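Long-range contact in glutathione S-transferase (Sulfitobacter, PDB 4GF0), which binds glutathione and, as a member of the glutathione S-transferase family, probably catalyses its conjugation to electrophilic substrates: residues M99-K113 and A162-D176. Numbering follows the deposited sequence.
Sequences MYYLASTMHVAHAHK and ADPYLFVVCNWLDGD. With GSH (glutathione), chain D.
With chi1 at 170°, CG of His-110 lies opposite the backbone N, while the CG of Trp-172 stands opposite its own carbonyl carbon (chi1 -69°); together these turns lay the imidazole flat on the indole. The two form an offset stack, planes almost parallel, His-110 NE2 sitting over the centre of the indole. At the imidazole edge, ND1 of His-110 donates to OD2 of Asp-176 at 2.5 Å, nearly straight and through the syn lone pair, which fixes the ring's rotation. The other oxygen, Asp-176 OD1, takes a salt bridge from Lys-113 NZ, also 2.5 Å, so one carboxylate grips two side chains of 99-113; the lysine probably helps keep it ionised. The far rim of the indole slips under His-107, whose NE2 comes 3.4 Å from Trp-172 CH2 with the rings oblique, and the glutathione sulfur SG2 lies 3.4 Å from that same His-107 NE2. A leucine in place of Trp-172 would probably strip His-110 of its stacking partner and open a gap under His-107 beside the glutathione sulfur. Toward the N-terminal ends of both segments the packing turns apolar: Leu-102 sets CB over one face of the Tyr-165 ring and runs CD1 against the backbone of Leu-166, while Met-106, extended beyond CG, lays its chain across Val-169 CG1 to reach Leu-173. Tyr-165 OH and His-107 ND1 share one water, which donates to glutathione O12. The axes of helical segments 99-111 and 162-170 come within 9.9 Å, at 30° to each other, in the all-helical domain of the GST fold; helix 123-148 packs on Met-106, helix 184-194 on Leu-166, and Trp-172 NE1 bonds to Gly-11 O of the thioredoxin-like domain.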
loop_
_atom_site.group_PDB
_atom_site.type_symbol
_atom_site.label_atom_id
_atom_site.label_comp_id
_atom_site.label_asym_id
_atom_site.label_seq_id
_atom_site.Cartn_x
_atom_site.Cartn_y
_atom_site.Cartn_z
ATOM N N MET A 99 1.199 5.961 -5.214
ATOM C CA MET A 99 0.203 5.037 -4.665
ATOM C C MET A 99 0.639 4.444 -3.326
ATOM O O MET A 99 -0.138 4.403 -2.380
ATOM C CB MET A 99 -0.147 3.942 -5.678
ATOM C CG MET A 99 -0.761 4.501 -6.960
ATOM S SD MET A 99 -0.665 3.341 -8.349
ATOM C CE MET A 99 -1.761 2.052 -7.783
ATOM N N TYR A 100 1.882 3.996 -3.235
ATOM C CA TYR A 100 2.357 3.447 -1.969
ATOM C C TYR A 100 2.472 4.513 -0.895
ATOM O O TYR A 100 2.252 4.218 0.277
ATOM C CB TYR A 100 3.680 2.699 -2.134
ATOM C CG TYR A 100 3.492 1.271 -2.602
ATOM C CD1 TYR A 100 3.288 0.245 -1.691
ATOM C CD2 TYR A 100 3.520 0.953 -3.952
ATOM C CE1 TYR A 100 3.115 -1.067 -2.108
ATOM C CE2 TYR A 100 3.340 -0.357 -4.385
ATOM C CZ TYR A 100 3.147 -1.358 -3.455
ATOM O OH TYR A 100 2.990 -2.651 -3.872
ATOM N N TYR A 101 2.820 5.740 -1.282
ATOM C CA TYR A 101 2.840 6.845 -0.318
ATOM C C TYR A 101 1.448 7.049 0.279
ATOM O O TYR A 101 1.284 7.236 1.486
ATOM C CB TYR A 101 3.317 8.154 -0.961
ATOM C CG TYR A 101 3.268 9.311 0.006
ATOM C CD1 TYR A 101 4.269 9.490 0.945
ATOM C CD2 TYR A 101 2.209 10.206 -0.006
ATOM C CE1 TYR A 101 4.230 10.533 1.840
ATOM C CE2 TYR A 101 2.164 11.269 0.893
ATOM C CZ TYR A 101 3.180 11.421 1.807
ATOM O OH TYR A 101 3.148 12.459 2.707
ATOM N N LEU A 102 0.440 7.038 -0.582
ATOM C CA LEU A 102 -0.930 7.189 -0.114
ATOM C C LEU A 102 -1.315 6.022 0.800
ATOM O O LEU A 102 -1.894 6.233 1.868
ATOM C CB LEU A 102 -1.899 7.308 -1.307
ATOM C CG LEU A 102 -1.678 8.591 -2.128
ATOM C CD1 LEU A 102 -2.581 8.571 -3.369
ATOM C CD2 LEU A 102 -1.929 9.861 -1.315
ATOM N N ALA A 103 -0.959 4.803 0.402
ATOM C CA ALA A 103 -1.301 3.606 1.179
ATOM C C ALA A 103 -0.619 3.532 2.542
ATOM O O ALA A 103 -1.221 3.074 3.516
ATOM C CB ALA A 103 -0.977 2.336 0.375
ATOM N N SER A 104 0.633 3.981 2.613
ATOM C CA SER A 104 1.467 3.776 3.805
ATOM C C SER A 104 1.544 4.994 4.714
ATOM O O SER A 104 1.878 4.873 5.908
ATOM C CB SER A 104 2.888 3.388 3.379
ATOM O OG SER A 104 3.517 4.451 2.671
ATOM N N THR A 105 1.272 6.170 4.161
ATOM C CA THR A 105 1.504 7.409 4.903
ATOM C C THR A 105 0.263 8.289 4.991
ATOM O O THR A 105 -0.195 8.612 6.086
ATOM C CB THR A 105 2.673 8.218 4.300
ATOM O OG1 THR A 105 3.814 7.364 4.160
ATOM C CG2 THR A 105 3.046 9.384 5.207
ATOM N N MET A 106 -0.289 8.688 3.848
ATOM C CA MET A 106 -1.357 9.680 3.890
ATOM C C MET A 106 -2.687 9.089 4.360
ATOM O O MET A 106 -3.364 9.681 5.205
ATOM C CB MET A 106 -1.506 10.399 2.543
ATOM C CG MET A 106 -2.334 11.682 2.633
ATOM S SD MET A 106 -2.072 12.706 1.163
ATOM C CE MET A 106 -3.093 14.141 1.499
ATOM N N HIS A 107 -3.065 7.924 3.831
ATOM C CA HIS A 107 -4.284 7.274 4.305
ATOM C C HIS A 107 -4.089 6.910 5.769
ATOM O O HIS A 107 -5.003 7.046 6.579
ATOM C CB HIS A 107 -4.616 6.022 3.478
ATOM C CG HIS A 107 -5.980 5.454 3.748
ATOM N ND1 HIS A 107 -6.533 4.467 2.965
ATOM C CD2 HIS A 107 -6.892 5.734 4.709
ATOM C CE1 HIS A 107 -7.732 4.157 3.431
ATOM N NE2 HIS A 107 -7.977 4.912 4.484
ATOM N N VAL A 108 -2.886 6.457 6.106
ATOM C CA VAL A 108 -2.582 6.071 7.480
ATOM C C VAL A 108 -2.735 7.248 8.450
ATOM O O VAL A 108 -3.284 7.077 9.543
ATOM C CB VAL A 108 -1.181 5.425 7.595
ATOM C CG1 VAL A 108 -0.752 5.295 9.061
ATOM C CG2 VAL A 108 -1.177 4.060 6.899
ATOM N N ALA A 109 -2.274 8.435 8.050
ATOM C CA ALA A 109 -2.470 9.636 8.862
ATOM C C ALA A 109 -3.955 9.923 9.066
ATOM O O ALA A 109 -4.390 10.243 10.173
ATOM C CB ALA A 109 -1.767 10.849 8.244
ATOM N N HIS A 110 -4.732 9.811 7.995
ATOM C CA HIS A 110 -6.175 10.045 8.069
ATOM C C HIS A 110 -6.851 9.035 9.000
ATOM O O HIS A 110 -7.775 9.379 9.731
ATOM C CB HIS A 110 -6.791 9.961 6.672
ATOM C CG HIS A 110 -8.283 9.953 6.665
ATOM N ND1 HIS A 110 -9.044 11.086 6.848
ATOM C CD2 HIS A 110 -9.172 8.936 6.472
ATOM C CE1 HIS A 110 -10.330 10.777 6.781
ATOM N NE2 HIS A 110 -10.424 9.473 6.552
ATOM N N ALA A 111 -6.367 7.795 8.970
ATOM C CA ALA A 111 -6.979 6.694 9.714
ATOM C C ALA A 111 -6.875 6.897 11.214
ATOM O O ALA A 111 -7.658 6.328 11.977
ATOM C CB ALA A 111 -6.343 5.367 9.320
ATOM N N HIS A 112 -5.919 7.713 11.638
ATOM C CA HIS A 112 -5.753 7.985 13.065
ATOM C C HIS A 112 -6.847 8.887 13.630
ATOM O O HIS A 112 -6.938 9.076 14.849
ATOM C CB HIS A 112 -4.362 8.557 13.358
ATOM C CG HIS A 112 -3.282 7.530 13.349
ATOM N ND1 HIS A 112 -2.802 6.946 12.185
ATOM C CD2 HIS A 112 -2.604 6.942 14.362
ATOM C CE1 HIS A 112 -1.867 6.071 12.490
ATOM N NE2 HIS A 112 -1.724 6.050 13.807
ATOM N N LYS A 113 -7.680 9.445 12.759
ATOM C CA LYS A 113 -8.775 10.291 13.224
ATOM C C LYS A 113 -9.875 9.478 13.898
ATOM O O LYS A 113 -10.317 9.818 15.001
ATOM C CB LYS A 113 -9.367 11.121 12.078
ATOM C CG LYS A 113 -10.418 12.125 12.551
ATOM C CD LYS A 113 -10.757 13.154 11.478
ATOM C CE LYS A 113 -11.698 12.602 10.431
ATOM N NZ LYS A 113 -12.130 13.672 9.478
ATOM N N ALA A 162 -2.528 6.623 -10.281
ATOM C CA ALA A 162 -2.249 7.402 -9.082
ATOM C C ALA A 162 -3.330 8.450 -8.853
ATOM O O ALA A 162 -3.581 8.851 -7.721
ATOM C CB ALA A 162 -0.872 8.056 -9.149
ATOM N N ASP A 163 -3.986 8.875 -9.929
ATOM C CA ASP A 163 -4.936 9.980 -9.856
ATOM C C ASP A 163 -6.251 9.675 -9.118
ATOM O O ASP A 163 -6.642 10.452 -8.249
ATOM C CB ASP A 163 -5.154 10.591 -11.242
ATOM C CG ASP A 163 -3.871 11.157 -11.813
ATOM O OD1 ASP A 163 -3.274 12.028 -11.138
ATOM O OD2 ASP A 163 -3.443 10.708 -12.907
ATOM N N PRO A 164 -6.924 8.553 -9.434
ATOM C CA PRO A 164 -8.116 8.260 -8.627
ATOM C C PRO A 164 -7.774 8.075 -7.158
ATOM O O PRO A 164 -8.525 8.497 -6.285
ATOM C CB PRO A 164 -8.587 6.914 -9.184
ATOM C CG PRO A 164 -8.116 6.920 -10.591
ATOM C CD PRO A 164 -6.789 7.609 -10.562
ATOM N N TYR A 165 -6.647 7.423 -6.904
ATOM C CA TYR A 165 -6.163 7.207 -5.551
ATOM C C TYR A 165 -5.947 8.550 -4.853
ATOM O O TYR A 165 -6.456 8.769 -3.746
ATOM C CB TYR A 165 -4.858 6.391 -5.593
ATOM C CG TYR A 165 -4.592 5.523 -4.389
ATOM C CD1 TYR A 165 -5.112 5.838 -3.135
ATOM C CD2 TYR A 165 -3.794 4.395 -4.501
ATOM C CE1 TYR A 165 -4.853 5.029 -2.018
ATOM C CE2 TYR A 165 -3.538 3.584 -3.410
ATOM C CZ TYR A 165 -4.058 3.904 -2.175
ATOM O OH TYR A 165 -3.772 3.080 -1.109
ATOM N N LEU A 166 -5.227 9.464 -5.501
ATOM C CA LEU A 166 -4.925 10.762 -4.887
ATOM C C LEU A 166 -6.186 11.588 -4.708
ATOM O O LEU A 166 -6.354 12.266 -3.702
ATOM C CB LEU A 166 -3.908 11.537 -5.730
ATOM C CG LEU A 166 -3.505 12.901 -5.169
ATOM C CD1 LEU A 166 -2.786 12.731 -3.831
ATOM C CD2 LEU A 166 -2.622 13.617 -6.186
ATOM N N PHE A 167 -7.078 11.518 -5.685
ATOM C CA PHE A 167 -8.315 12.287 -5.614
ATOM C C PHE A 167 -9.146 11.935 -4.378
ATOM O O PHE A 167 -9.602 12.816 -3.644
ATOM C CB PHE A 167 -9.141 12.050 -6.872
ATOM C CG PHE A 167 -10.473 12.732 -6.849
ATOM C CD1 PHE A 167 -10.558 14.112 -6.916
ATOM C CD2 PHE A 167 -11.639 11.991 -6.763
ATOM C CE1 PHE A 167 -11.801 14.755 -6.905
ATOM C CE2 PHE A 167 -12.881 12.623 -6.745
ATOM C CZ PHE A 167 -12.958 14.005 -6.815
ATOM N N VAL A 168 -9.361 10.646 -4.152
ATOM C CA VAL A 168 -10.183 10.244 -3.020
ATOM C C VAL A 168 -9.527 10.624 -1.692
ATOM O O VAL A 168 -10.203 11.056 -0.760
ATOM C CB VAL A 168 -10.546 8.740 -3.078
ATOM C CG1 VAL A 168 -11.263 8.328 -1.802
ATOM C CG2 VAL A 168 -11.426 8.471 -4.294
ATOM N N VAL A 169 -8.208 10.515 -1.611
ATOM C CA VAL A 169 -7.509 10.921 -0.395
ATOM C C VAL A 169 -7.589 12.432 -0.181
ATOM O O VAL A 169 -7.876 12.895 0.926
ATOM C CB VAL A 169 -6.041 10.459 -0.389
ATOM C CG1 VAL A 169 -5.315 10.983 0.862
ATOM C CG2 VAL A 169 -5.965 8.925 -0.455
ATOM N N CYS A 170 -7.367 13.214 -1.238
ATOM C CA CYS A 170 -7.408 14.673 -1.080
ATOM C C CYS A 170 -8.817 15.165 -0.775
ATOM O O CYS A 170 -9.020 16.246 -0.208
ATOM C CB CYS A 170 -6.847 15.371 -2.321
ATOM S SG CYS A 170 -5.070 15.205 -2.460
ATOM N N ASN A 171 -9.803 14.359 -1.134
ATOM C CA ASN A 171 -11.187 14.682 -0.835
ATOM C C ASN A 171 -11.466 14.663 0.679
ATOM O O ASN A 171 -12.474 15.199 1.132
ATOM C CB ASN A 171 -12.119 13.720 -1.576
ATOM C CG ASN A 171 -13.479 14.304 -1.808
ATOM O OD1 ASN A 171 -13.619 15.348 -2.447
ATOM N ND2 ASN A 171 -14.504 13.633 -1.292
ATOM N N TRP A 172 -10.563 14.047 1.446
ATOM C CA TRP A 172 -10.660 14.010 2.907
ATOM C C TRP A 172 -10.087 15.263 3.565
ATOM O O TRP A 172 -10.322 15.499 4.751
ATOM C CB TRP A 172 -9.892 12.810 3.472
ATOM C CG TRP A 172 -10.475 11.476 3.174
ATOM C CD1 TRP A 172 -11.788 11.176 2.981
ATOM C CD2 TRP A 172 -9.752 10.248 3.039
ATOM N NE1 TRP A 172 -11.930 9.827 2.730
ATOM C CE2 TRP A 172 -10.696 9.237 2.763
ATOM C CE3 TRP A 172 -8.402 9.906 3.130
ATOM C CZ2 TRP A 172 -10.322 7.900 2.569
ATOM C CZ3 TRP A 172 -8.031 8.581 2.941
ATOM C CH2 TRP A 172 -8.989 7.594 2.664
ATOM N N LEU A 173 -9.314 16.051 2.820
ATOM C CA LEU A 173 -8.520 17.126 3.447
ATOM C C LEU A 173 -9.349 18.186 4.166
ATOM O O LEU A 173 -9.049 18.528 5.318
ATOM C CB LEU A 173 -7.572 17.777 2.436
ATOM C CG LEU A 173 -6.364 16.936 2.010
ATOM C CD1 LEU A 173 -5.682 17.555 0.797
ATOM C CD2 LEU A 173 -5.367 16.800 3.163
ATOM N N ASP A 174 -10.377 18.713 3.505
ATOM C CA ASP A 174 -11.218 19.743 4.121
ATOM C C ASP A 174 -11.831 19.222 5.418
ATOM O O ASP A 174 -11.789 19.899 6.453
ATOM C CB ASP A 174 -12.323 20.196 3.162
ATOM C CG ASP A 174 -11.834 21.202 2.131
ATOM O OD1 ASP A 174 -10.702 21.710 2.271
ATOM O OD2 ASP A 174 -12.599 21.501 1.189
ATOM N N GLY A 175 -12.365 18.004 5.354
ATOM C CA GLY A 175 -12.967 17.350 6.502
ATOM C C GLY A 175 -11.973 17.064 7.612
ATOM O O GLY A 175 -12.353 16.959 8.784
ATOM N N ASP A 176 -10.697 16.935 7.252
ATOM C CA ASP A 176 -9.658 16.685 8.243
ATOM C C ASP A 176 -9.047 17.980 8.774
ATOM O O ASP A 176 -8.117 17.942 9.573
ATOM C CB ASP A 176 -8.555 15.765 7.681
ATOM C CG ASP A 176 -9.000 14.313 7.563
ATOM O OD1 ASP A 176 -10.108 13.983 8.037
ATOM O OD2 ASP A 176 -8.238 13.493 7.001
HETATM N N1 GSH D . -4.890 -0.638 3.137
HETATM C CA1 GSH D . -6.296 -0.703 2.807
HETATM C C1 GSH D . -6.498 -0.349 1.368
HETATM O O11 GSH D . -7.400 -0.919 0.695
HETATM O O12 GSH D . -5.785 0.540 0.830
HETATM C CB1 GSH D . -7.074 0.285 3.645
HETATM C CG1 GSH D . -8.541 -0.150 3.616
HETATM C CD1 GSH D . -9.325 0.653 4.660
HETATM O OE1 GSH D . -8.866 0.847 5.786
HETATM N N2 GSH D . -10.632 1.190 4.293
HETATM C CA2 GSH D . -11.390 1.939 5.266
HETATM C C2 GSH D . -12.255 0.961 6.016
HETATM O O2 GSH D . -12.662 -0.059 5.474
HETATM C CB2 GSH D . -12.256 2.960 4.602
HETATM S SG2 GSH D . -11.238 4.218 3.849
HETATM N N3 GSH D . -12.616 1.193 7.408
HETATM C CA3 GSH D . -13.465 0.217 8.081
HETATM C C3 GSH D . -13.029 -0.001 9.509
HETATM O O31 GSH D . -11.872 0.348 9.883
HETATM O O32 GSH D . -13.819 -0.558 10.335
HETATM O O HOH W 1 -5.129 3.061 1.071
#